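Local coordinates for protein Nrps/pks (Streptomyces albus, PDB 4OPE) that probably joins acyl units by decarboxylative Claisen condensation, serving as a ketosynthase domain of the "AT-less" polyketide synthase that builds oxazolomycin, at residues E8-G13 against D259-V264; A88-P93 against C575-A580; R188-G193 against L248-A253. All blocks are in the same frame, centred on the assembly; numbering follows the deposited sequence.

Two of the three contacts belong to the sheet-centred body of the ketosynthase, and the third lies at its periphery. Contacts 1 and 3, with centres about 11 Å apart, meet through neighbouring strands, 9-17 in contact 1 and 242-250 in contact 3, and are joined directly by a salt bridge from Glu8 to Arg251 and by packing of Ile9 on Ile190. Contact 1 relies on backbone hydrogen bonds and valine packing between strands; contact 3 lays a helix on the sheet, with an arginine at its margin. Contact 2, centred about 36 Å from contact 1, ties the chain's C-terminal tail to a helix end through rings, a sulfur and a water, largely buried despite its outlying place.

Contact 1 of 3, residues E8-G13 against D259-V264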
loop_
_atom_site.group_PDB
_atom_site.type_symbol
_atom_site.label_atom_id
_atom_site.label_comp_id
_atom_site.label_asym_id
_atom_site.label_seq_id
_atom_site.Cartn_x
_atom_site.Cartn_y
_atom_site.Cartn_z
ATOM N N GLU A 8 -8.266 16.206 -17.050
ATOM C CA GLU A 8 -8.904 15.606 -15.926
ATOM C C GLU A 8 -8.677 14.107 -16.029
ATOM O O GLU A 8 -8.404 13.578 -17.108
ATOM C CB GLU A 8 -10.398 15.939 -15.953
ATOM C CG GLU A 8 -10.730 17.381 -16.358
ATOM C CD GLU A 8 -12.222 17.674 -16.273
ATOM O OE1 GLU A 8 -12.957 17.196 -17.176
ATOM O OE2 GLU A 8 -12.647 18.370 -15.302
ATOM N N ILE A 9 -8.802 13.425 -14.904
ATOM C CA ILE A 9 -8.851 12.012 -14.921
ATOM C C ILE A 9 -10.293 11.610 -14.989
ATOM O O ILE A 9 -11.119 12.247 -14.347
ATOM C CB ILE A 9 -8.311 11.451 -13.638
ATOM C CG1 ILE A 9 -6.889 11.944 -13.412
ATOM C CG2 ILE A 9 -8.354 9.934 -13.681
ATOM C CD1 ILE A 9 -5.969 11.638 -14.550
ATOM N N VAL A 10 -10.587 10.537 -15.737
ATOM C CA VAL A 10 -11.924 9.964 -15.815
ATOM C C VAL A 10 -11.903 8.465 -15.616
ATOM O O VAL A 10 -10.871 7.822 -15.756
ATOM C CB VAL A 10 -12.575 10.224 -17.170
ATOM C CG1 VAL A 10 -12.707 11.730 -17.418
ATOM C CG2 VAL A 10 -11.793 9.551 -18.300
ATOM N N ILE A 11 -13.057 7.934 -15.252
ATOM C CA ILE A 11 -13.246 6.537 -15.069
ATOM C C ILE A 11 -13.939 6.020 -16.325
ATOM O O ILE A 11 -15.021 6.471 -16.697
ATOM C CB ILE A 11 -14.184 6.244 -13.879
ATOM C CG1 ILE A 11 -13.517 6.589 -12.553
ATOM C CG2 ILE A 11 -14.648 4.770 -13.859
ATOM C CD1 ILE A 11 -14.472 6.466 -11.383
ATOM N N VAL A 12 -13.364 5.007 -16.932
ATOM C CA VAL A 12 -13.930 4.492 -18.150
ATOM C C VAL A 12 -14.376 3.057 -18.056
ATOM O O VAL A 12 -14.713 2.487 -19.041
ATOM C CB VAL A 12 -12.932 4.595 -19.301
ATOM C CG1 VAL A 12 -12.442 6.017 -19.443
ATOM C CG2 VAL A 12 -11.764 3.624 -19.107
ATOM N N GLY A 13 -14.348 2.449 -16.892
ATOM C CA GLY A 13 -14.966 1.111 -16.748
ATOM C C GLY A 13 -14.997 0.731 -15.293
ATOM O O GLY A 13 -14.243 1.246 -14.517
ATOM N N ASP A 259 -13.882 6.106 -25.555
ATOM C CA ASP A 259 -14.343 5.274 -24.433
ATOM C C ASP A 259 -15.669 5.802 -23.970
ATOM O O ASP A 259 -15.937 6.984 -24.100
ATOM C CB ASP A 259 -13.406 5.306 -23.248
ATOM C CG ASP A 259 -12.049 4.802 -23.570
ATOM O OD1 ASP A 259 -11.903 3.672 -24.067
ATOM O OD2 ASP A 259 -11.100 5.558 -23.329
ATOM N N ARG A 260 -16.489 4.929 -23.410
ATOM C CA ARG A 260 -17.628 5.386 -22.657
ATOM C C ARG A 260 -17.090 5.910 -21.305
ATOM O O ARG A 260 -16.411 5.191 -20.581
ATOM C CB ARG A 260 -18.636 4.244 -22.492
ATOM C CG ARG A 260 -19.890 4.614 -21.744
ATOM C CD ARG A 260 -20.916 3.498 -21.817
ATOM N NE ARG A 260 -20.352 2.205 -21.405
ATOM C CZ ARG A 260 -21.057 1.085 -21.271
ATOM N NH1 ARG A 260 -22.371 1.086 -21.478
ATOM N NH2 ARG A 260 -20.449 -0.032 -20.891
ATOM N N VAL A 261 -17.348 7.178 -21.001
ATOM C CA VAL A 261 -16.880 7.796 -19.759
ATOM C C VAL A 261 -17.955 7.669 -18.664
ATOM O O VAL A 261 -19.084 8.100 -18.824
ATOM C CB VAL A 261 -16.515 9.257 -20.025
ATOM C CG1 VAL A 261 -16.172 9.968 -18.748
ATOM C CG2 VAL A 261 -15.310 9.321 -20.921
ATOM N N LEU A 262 -17.600 7.082 -17.538
ATOM C CA LEU A 262 -18.570 6.843 -16.470
ATOM C C LEU A 262 -18.691 7.983 -15.491
ATOM O O LEU A 262 -19.721 8.125 -14.814
ATOM C CB LEU A 262 -18.169 5.590 -15.696
ATOM C CG LEU A 262 -18.720 4.257 -16.223
ATOM C CD1 LEU A 262 -18.839 4.264 -17.716
ATOM C CD2 LEU A 262 -17.869 3.089 -15.832
ATOM N N ALA A 263 -17.624 8.768 -15.372
ATOM C CA ALA A 263 -17.571 9.850 -14.406
ATOM C C ALA A 263 -16.235 10.558 -14.534
ATOM O O ALA A 263 -15.214 9.967 -14.891
ATOM C CB ALA A 263 -17.735 9.315 -12.987
ATOM N N VAL A 264 -16.257 11.836 -14.224
ATOM C CA VAL A 264 -15.053 12.615 -14.145
ATOM C C VAL A 264 -14.690 12.677 -12.691
ATOM O O VAL A 264 -15.536 13.042 -11.843
ATOM C CB VAL A 264 -15.318 14.059 -14.609
ATOM C CG1 VAL A 264 -14.085 14.920 -14.427
ATOM C CG2 VAL A 264 -15.791 14.056 -16.045
#
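Val10 and Val264 face each other as an antiparallel, non-hydrogen-bonded pair with CA atoms 4.4 Å apart, and next to them Ile11 is held by two backbone bonds, from its N to Ala263 O (3.0 Å) and from Leu262 N to its O (2.8 Å). The first is almost straight, 172° at the hydrogen. Because Ile11 is addressed by two successive residues, Leu262 and Ala263, and Leu262 has a nearly helical backbone, the geometry is consistent with a classic beta bulge. Val10 and Val264 share one face of the sheet, and Val261 joins them from the loop. Val10 CG1 meets Val264 CG2 obliquely, while Val261, coming from beyond the bulge, sets its CG1 against Val10 CB at 3.9 Å; with that methyl opposite the backbone N (chi1 174°), it extends the apolar patch. Helix 251-256 covers this side through Ala254. Glu8, although poorly ordered, brings its carboxylate obliquely against Val264 CG1, and the charge itself is paired with Arg251. On the other face Ile11 CG2 crosses Leu262 CB at about a right angle, and Leu262 CD2 reaches on to Gly13 CA, 3.6 Å away. Helix 356-370 packs over Ala263 there with Leu365 and Phe368. Further along, the CB and CG1 of Val12 rest on Asp259 CB, both at 4.0 Å. The polar tip of Arg260 leads elsewhere, to the hydroxyl of Ser564. Strand 9-17 thus lies between 242-250 and 263-272, antiparallel to both. Its flank has the strand order 3-2-4-5-1 expected of one half of the duplicated thiolase fold, and this contact is the seam where strand 263-272 of the C-terminal half comes alongside.

Contact 2 of 3, residues A88-P93 against C575-A580; sequences AEHIDP and CWLPAA
Leu577 sets CD1 over one face of the His90 imidazole, 3.7 Å from the ring centroid and 25° off the ring normal, a CH-pi contact displaced toward the NE2 side. CG of Leu577 stands opposite the backbone N (chi1 -165°), which carries the branch across to the histidine. The ring's rotation is restrained by the hydrogen bond from ND1 to Val86 O, one turn earlier in helix 85-90. A second flat group works differently: the indole of Trp576 meets Pro93 obliquely, its CZ3 being 3.7 Å from Pro93 CG, while Tyr132 meets the indole edge-to-face. Between these two pairs the chains draw close, and the Tyr132 hydroxyl is hydrogen-bonded to both Glu89 O and Leu577 N. Segment 575-580 belongs to the C-terminal tail, which comes back onto the ketosynthase body, probably in the manner of the post-AT linker of modular polyketide synthases; here it closes over the end of helix 85-90 and the start of helix 93-108. Asp92 is the N-cap of that second helix, with OD1 on Gln94 N. At the other end of the contact, Cys575 turns SG onto the methyl of Ala88, with 3.7 Å between SG and CB, and Phe76 packs against both residues. Glu89 stretches its chain past the tail, CG lying 4.0 Å from Trp576 O. Its carboxylate is linked to the tail by a water, 2.9 Å from Glu89 OE1 and 3.3 Å from Trp576 N, and the same OE1 is bonded to Gln85 NE2.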
loop_
_atom_site.group_PDB
_atom_site.type_symbol
_atom_site.label_atom_id
_atom_site.label_comp_id
_atom_site.label_asym_id
_atom_site.label_seq_id
_atom_site.Cartn_x
_atom_site.Cartn_y
_atom_site.Cartn_z
ATOM N N ALA A 88 -3.098 -22.664 -6.833
ATOM C CA ALA A 88 -4.313 -21.908 -6.550
ATOM C C ALA A 88 -4.857 -22.164 -5.150
ATOM O O ALA A 88 -5.230 -21.209 -4.451
ATOM C CB ALA A 88 -5.401 -22.189 -7.587
ATOM N N GLU A 89 -4.907 -23.433 -4.749
ATOM C CA GLU A 89 -5.356 -23.793 -3.415
ATOM C C GLU A 89 -4.550 -23.088 -2.318
ATOM O O GLU A 89 -5.060 -22.908 -1.215
ATOM C CB GLU A 89 -5.199 -25.288 -3.167
ATOM C CG GLU A 89 -6.116 -26.200 -3.935
ATOM C CD GLU A 89 -5.777 -27.675 -3.734
ATOM O OE1 GLU A 89 -6.606 -28.520 -4.151
ATOM O OE2 GLU A 89 -4.692 -27.995 -3.168
ATOM N N HIS A 90 -3.303 -22.735 -2.623
ATOM C CA HIS A 90 -2.358 -22.257 -1.614
ATOM C C HIS A 90 -2.281 -20.727 -1.568
ATOM O O HIS A 90 -1.615 -20.184 -0.681
ATOM C CB HIS A 90 -0.945 -22.902 -1.787
ATOM C CG HIS A 90 -0.868 -24.318 -1.302
ATOM N ND1 HIS A 90 -1.197 -25.397 -2.096
ATOM C CD2 HIS A 90 -0.546 -24.831 -0.093
ATOM C CE1 HIS A 90 -1.080 -26.514 -1.401
ATOM N NE2 HIS A 90 -0.685 -26.198 -0.181
ATOM N N ILE A 91 -2.943 -20.030 -2.498
ATOM C CA ILE A 91 -3.053 -18.591 -2.367
ATOM C C ILE A 91 -4.469 -18.133 -2.050
ATOM O O ILE A 91 -5.450 -18.796 -2.376
ATOM C CB ILE A 91 -2.519 -17.839 -3.579
ATOM C CG1 ILE A 91 -3.540 -17.869 -4.684
ATOM C CG2 ILE A 91 -1.203 -18.455 -4.003
ATOM C CD1 ILE A 91 -3.109 -17.139 -5.934
ATOM N N ASP A 92 -4.503 -16.969 -1.398
ATOM C CA ASP A 92 -5.689 -16.334 -0.842
ATOM C C ASP A 92 -6.684 -16.082 -1.945
ATOM O O ASP A 92 -6.289 -15.666 -3.013
ATOM C CB ASP A 92 -5.267 -14.985 -0.250
ATOM C CG ASP A 92 -6.272 -14.423 0.719
ATOM O OD1 ASP A 92 -7.460 -14.258 0.352
ATOM O OD2 ASP A 92 -5.845 -14.120 1.856
ATOM N N PRO A 93 -7.984 -16.293 -1.688
ATOM C CA PRO A 93 -8.990 -16.021 -2.691
ATOM C C PRO A 93 -9.075 -14.562 -3.104
ATOM O O PRO A 93 -9.586 -14.262 -4.150
ATOM C CB PRO A 93 -10.294 -16.474 -2.012
ATOM C CG PRO A 93 -9.986 -16.608 -0.600
ATOM C CD PRO A 93 -8.560 -17.010 -0.554
ATOM N N CYS A 575 -10.931 -24.280 -5.454
ATOM C CA CYS A 575 -9.545 -24.197 -4.999
ATOM C C CYS A 575 -9.572 -23.717 -3.551
ATOM O O CYS A 575 -9.655 -22.513 -3.236
ATOM C CB CYS A 575 -8.704 -23.255 -5.877
ATOM S SG CYS A 575 -8.831 -23.606 -7.652
ATOM N N TRP A 576 -9.591 -24.692 -2.659
ATOM C CA TRP A 576 -9.639 -24.412 -1.240
ATOM C C TRP A 576 -8.727 -25.427 -0.625
ATOM O O TRP A 576 -8.772 -26.593 -1.008
ATOM C CB TRP A 576 -11.062 -24.516 -0.700
ATOM C CG TRP A 576 -11.316 -23.648 0.528
ATOM C CD1 TRP A 576 -11.477 -24.078 1.802
ATOM C CD2 TRP A 576 -11.437 -22.211 0.577
ATOM N NE1 TRP A 576 -11.714 -23.021 2.640
ATOM C CE2 TRP A 576 -11.686 -21.860 1.924
ATOM C CE3 TRP A 576 -11.362 -21.193 -0.381
ATOM C CZ2 TRP A 576 -11.873 -20.544 2.343
ATOM C CZ3 TRP A 576 -11.540 -19.863 0.041
ATOM C CH2 TRP A 576 -11.796 -19.559 1.396
ATOM N N LEU A 577 -7.858 -24.985 0.278
ATOM C CA LEU A 577 -6.921 -25.906 0.872
ATOM C C LEU A 577 -7.768 -27.019 1.499
ATOM O O LEU A 577 -8.888 -26.771 1.935
ATOM C CB LEU A 577 -6.033 -25.202 1.894
ATOM C CG LEU A 577 -4.780 -25.973 2.324
ATOM C CD1 LEU A 577 -3.698 -25.977 1.249
ATOM C CD2 LEU A 577 -4.216 -25.413 3.617
ATOM N N PRO A 578 -7.298 -28.270 1.449
ATOM C CA PRO A 578 -8.086 -29.321 2.117
ATOM C C PRO A 578 -8.035 -29.198 3.619
ATOM O O PRO A 578 -9.027 -29.495 4.297
ATOM C CB PRO A 578 -7.405 -30.592 1.662
ATOM C CG PRO A 578 -6.895 -30.234 0.299
ATOM C CD PRO A 578 -6.338 -28.850 0.492
ATOM N N ALA A 579 -6.889 -28.727 4.122
ATOM C CA ALA A 579 -6.718 -28.442 5.558
ATOM C C ALA A 579 -7.681 -27.363 6.120
ATOM O O ALA A 579 -7.929 -27.315 7.336
ATOM C CB ALA A 579 -5.285 -28.059 5.836
ATOM N N ALA A 580 -8.225 -26.506 5.250
ATOM C CA ALA A 580 -9.187 -25.498 5.709
ATOM C C ALA A 580 -10.514 -26.083 6.157
ATOM O O ALA A 580 -11.293 -25.388 6.794
ATOM C CB ALA A 580 -9.441 -24.452 4.640
HETATM O O HOH W 1 -9.361 -27.735 -3.798
#

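Contact 3 of 3, residues R188-G193 against L248-A253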
loop_
_atom_site.group_PDB
_atom_site.type_symbol
_atom_site.label_atom_id
_atom_site.label_comp_id
_atom_site.label_asym_id
_atom_site.label_seq_id
_atom_site.Cartn_x
_atom_site.Cartn_y
_atom_site.Cartn_z
ATOM N N ARG A 188 -2.967 10.244 -8.959
ATOM C CA ARG A 188 -1.776 11.074 -8.949
ATOM C C ARG A 188 -0.670 10.442 -9.760
ATOM O O ARG A 188 0.152 11.138 -10.304
ATOM C CB ARG A 188 -1.313 11.396 -7.539
ATOM C CG ARG A 188 -2.322 12.257 -6.758
ATOM C CD ARG A 188 -2.198 13.763 -7.030
ATOM N NE ARG A 188 -2.083 14.540 -5.784
ATOM C CZ ARG A 188 -3.097 15.102 -5.118
ATOM N NH1 ARG A 188 -4.370 14.986 -5.515
ATOM N NH2 ARG A 188 -2.837 15.778 -4.013
ATOM N N ALA A 189 -0.665 9.118 -9.883
ATOM C CA ALA A 189 0.330 8.452 -10.730
ATOM C C ALA A 189 0.122 8.883 -12.140
ATOM O O ALA A 189 1.069 9.143 -12.855
ATOM C CB ALA A 189 0.185 6.944 -10.648
ATOM N N ILE A 190 -1.130 8.959 -12.556
ATOM C CA ILE A 190 -1.412 9.373 -13.919
ATOM C C ILE A 190 -0.993 10.843 -14.137
ATOM O O ILE A 190 -0.274 11.098 -15.039
ATOM C CB ILE A 190 -2.872 9.110 -14.308
ATOM C CG1 ILE A 190 -3.135 7.592 -14.341
ATOM C CG2 ILE A 190 -3.167 9.739 -15.656
ATOM C CD1 ILE A 190 -4.593 7.200 -14.439
ATOM N N ARG A 191 -1.422 11.777 -13.290
ATOM C CA ARG A 191 -0.995 13.180 -13.379
ATOM C C ARG A 191 0.510 13.332 -13.361
ATOM O O ARG A 191 1.050 14.082 -14.139
ATOM C CB ARG A 191 -1.598 14.040 -12.258
ATOM C CG ARG A 191 -3.089 14.276 -12.405
ATOM C CD ARG A 191 -3.643 15.307 -11.434
ATOM N NE ARG A 191 -4.046 14.701 -10.152
ATOM C CZ ARG A 191 -5.296 14.311 -9.809
ATOM N NH1 ARG A 191 -5.517 13.788 -8.594
ATOM N NH2 ARG A 191 -6.345 14.425 -10.641
ATOM N N ASP A 192 1.203 12.593 -12.522
ATOM C CA ASP A 192 2.617 12.782 -12.362
ATOM C C ASP A 192 3.425 12.054 -13.426
ATOM O O ASP A 192 4.631 12.214 -13.508
ATOM C CB ASP A 192 3.053 12.322 -10.980
ATOM C CG ASP A 192 2.648 13.296 -9.868
ATOM O OD1 ASP A 192 1.479 13.772 -9.776
ATOM O OD2 ASP A 192 3.539 13.574 -9.050
ATOM N N GLY A 193 2.787 11.231 -14.234
ATOM C CA GLY A 193 3.516 10.533 -15.282
ATOM C C GLY A 193 4.025 9.132 -14.984
ATOM O O GLY A 193 4.685 8.555 -15.819
ATOM N N LEU A 248 -8.913 3.878 -15.067
ATOM C CA LEU A 248 -8.698 5.321 -15.104
ATOM C C LEU A 248 -7.832 5.774 -16.285
ATOM O O LEU A 248 -6.973 5.031 -16.766
ATOM C CB LEU A 248 -8.050 5.750 -13.802
ATOM C CG LEU A 248 -8.816 5.362 -12.532
ATOM C CD1 LEU A 248 -7.895 5.373 -11.321
ATOM C CD2 LEU A 248 -9.974 6.315 -12.311
ATOM N N LYS A 249 -8.070 6.999 -16.728
ATOM C CA LYS A 249 -7.532 7.528 -17.994
ATOM C C LYS A 249 -7.596 9.053 -17.944
ATOM O O LYS A 249 -8.486 9.594 -17.298
ATOM C CB LYS A 249 -8.450 7.100 -19.134
ATOM C CG LYS A 249 -7.822 6.479 -20.361
ATOM C CD LYS A 249 -8.768 5.453 -20.943
ATOM C CE LYS A 249 -8.131 4.608 -22.046
ATOM N NZ LYS A 249 -8.703 3.216 -22.047
ATOM N N ARG A 250 -6.698 9.741 -18.639
ATOM C CA ARG A 250 -6.887 11.165 -18.925
ATOM C C ARG A 250 -8.081 11.380 -19.827
ATOM O O ARG A 250 -8.282 10.595 -20.767
ATOM C CB ARG A 250 -5.674 11.746 -19.612
ATOM C CG ARG A 250 -4.533 11.980 -18.667
ATOM C CD ARG A 250 -3.425 12.681 -19.382
ATOM N NE ARG A 250 -2.168 12.701 -18.644
ATOM C CZ ARG A 250 -1.883 13.560 -17.667
ATOM N NH1 ARG A 250 -2.787 14.461 -17.252
ATOM N NH2 ARG A 250 -0.683 13.503 -17.093
ATOM N N ARG A 251 -8.873 12.431 -19.566
ATOM C CA ARG A 251 -10.039 12.708 -20.420
ATOM C C ARG A 251 -9.678 12.714 -21.907
ATOM O O ARG A 251 -10.363 12.083 -22.716
ATOM C CB ARG A 251 -10.716 14.037 -20.098
ATOM C CG ARG A 251 -12.170 14.038 -20.581
ATOM C CD ARG A 251 -12.728 15.387 -21.009
ATOM N NE ARG A 251 -13.419 16.142 -19.951
ATOM C CZ ARG A 251 -14.650 15.889 -19.471
ATOM N NH1 ARG A 251 -15.134 16.697 -18.525
ATOM N NH2 ARG A 251 -15.398 14.842 -19.892
ATOM N N SER A 252 -8.592 13.411 -22.244
ATOM C CA SER A 252 -8.128 13.489 -23.611
ATOM C C SER A 252 -7.909 12.106 -24.200
ATOM O O SER A 252 -8.265 11.856 -25.347
ATOM C CB SER A 252 -6.844 14.298 -23.702
ATOM O OG SER A 252 -5.868 13.819 -22.793
ATOM N N ALA A 253 -7.351 11.180 -23.445
ATOM C CA ALA A 253 -7.139 9.869 -24.027
ATOM C C ALA A 253 -8.456 9.129 -24.206
ATOM O O ALA A 253 -8.632 8.450 -25.199
ATOM C CB ALA A 253 -6.132 9.062 -23.235
#
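Ile190 and Leu248 make a helix-on-sheet contact in the ketosynthase body, where the last turn of helix 178-192 lies over the end of strand 242-250. The short axes approach to 9.1 Å and run roughly alongside each other, 27° apart. Ile190 does most of the work with its two branches. CG1 stands opposite the carbonyl carbon (chi1 -66°) and sends Ile190 CD1 down to Leu248 CB, 3.8 Å away, the two side chains crossing at about a right angle. The other branch, Ile190 CG2, faces the strand's outgoing end, 4.0 Å from Arg250 CG. Arg250 is stretched out from CG to NE and slides past Ile190 in the opposite direction; its guanidinium then offers one face to CG2, offset toward the rim. At the edge of that group Arg250 NH2 gives a weak hydrogen bond to Arg191 O, 3.5 Å long and bent to 136°. Ile190 O is also close to NH2 but poorly aligned. Instead, Ile190 O accepts from Gly193 N at 3.2 Å, part of the Schellman motif that ends the helix with a positive phi at the glycine. With an alanine at Arg250, Arg191 O is likely to lose this weak donor, and Ile190 CG2 the packing from the arginine chain. Arg250 is also the N-cap of helix 251-256. The second subunit meets the same turn of helix 178-192: its Asp194 pairs with Arg188, and its Arg188 with Asp192. Toward the sheet, Ile190 sits above three adjacent strands, touching Ala198 of 197-204 and Ile9 of 9-17 on the two sides of strand 242-250.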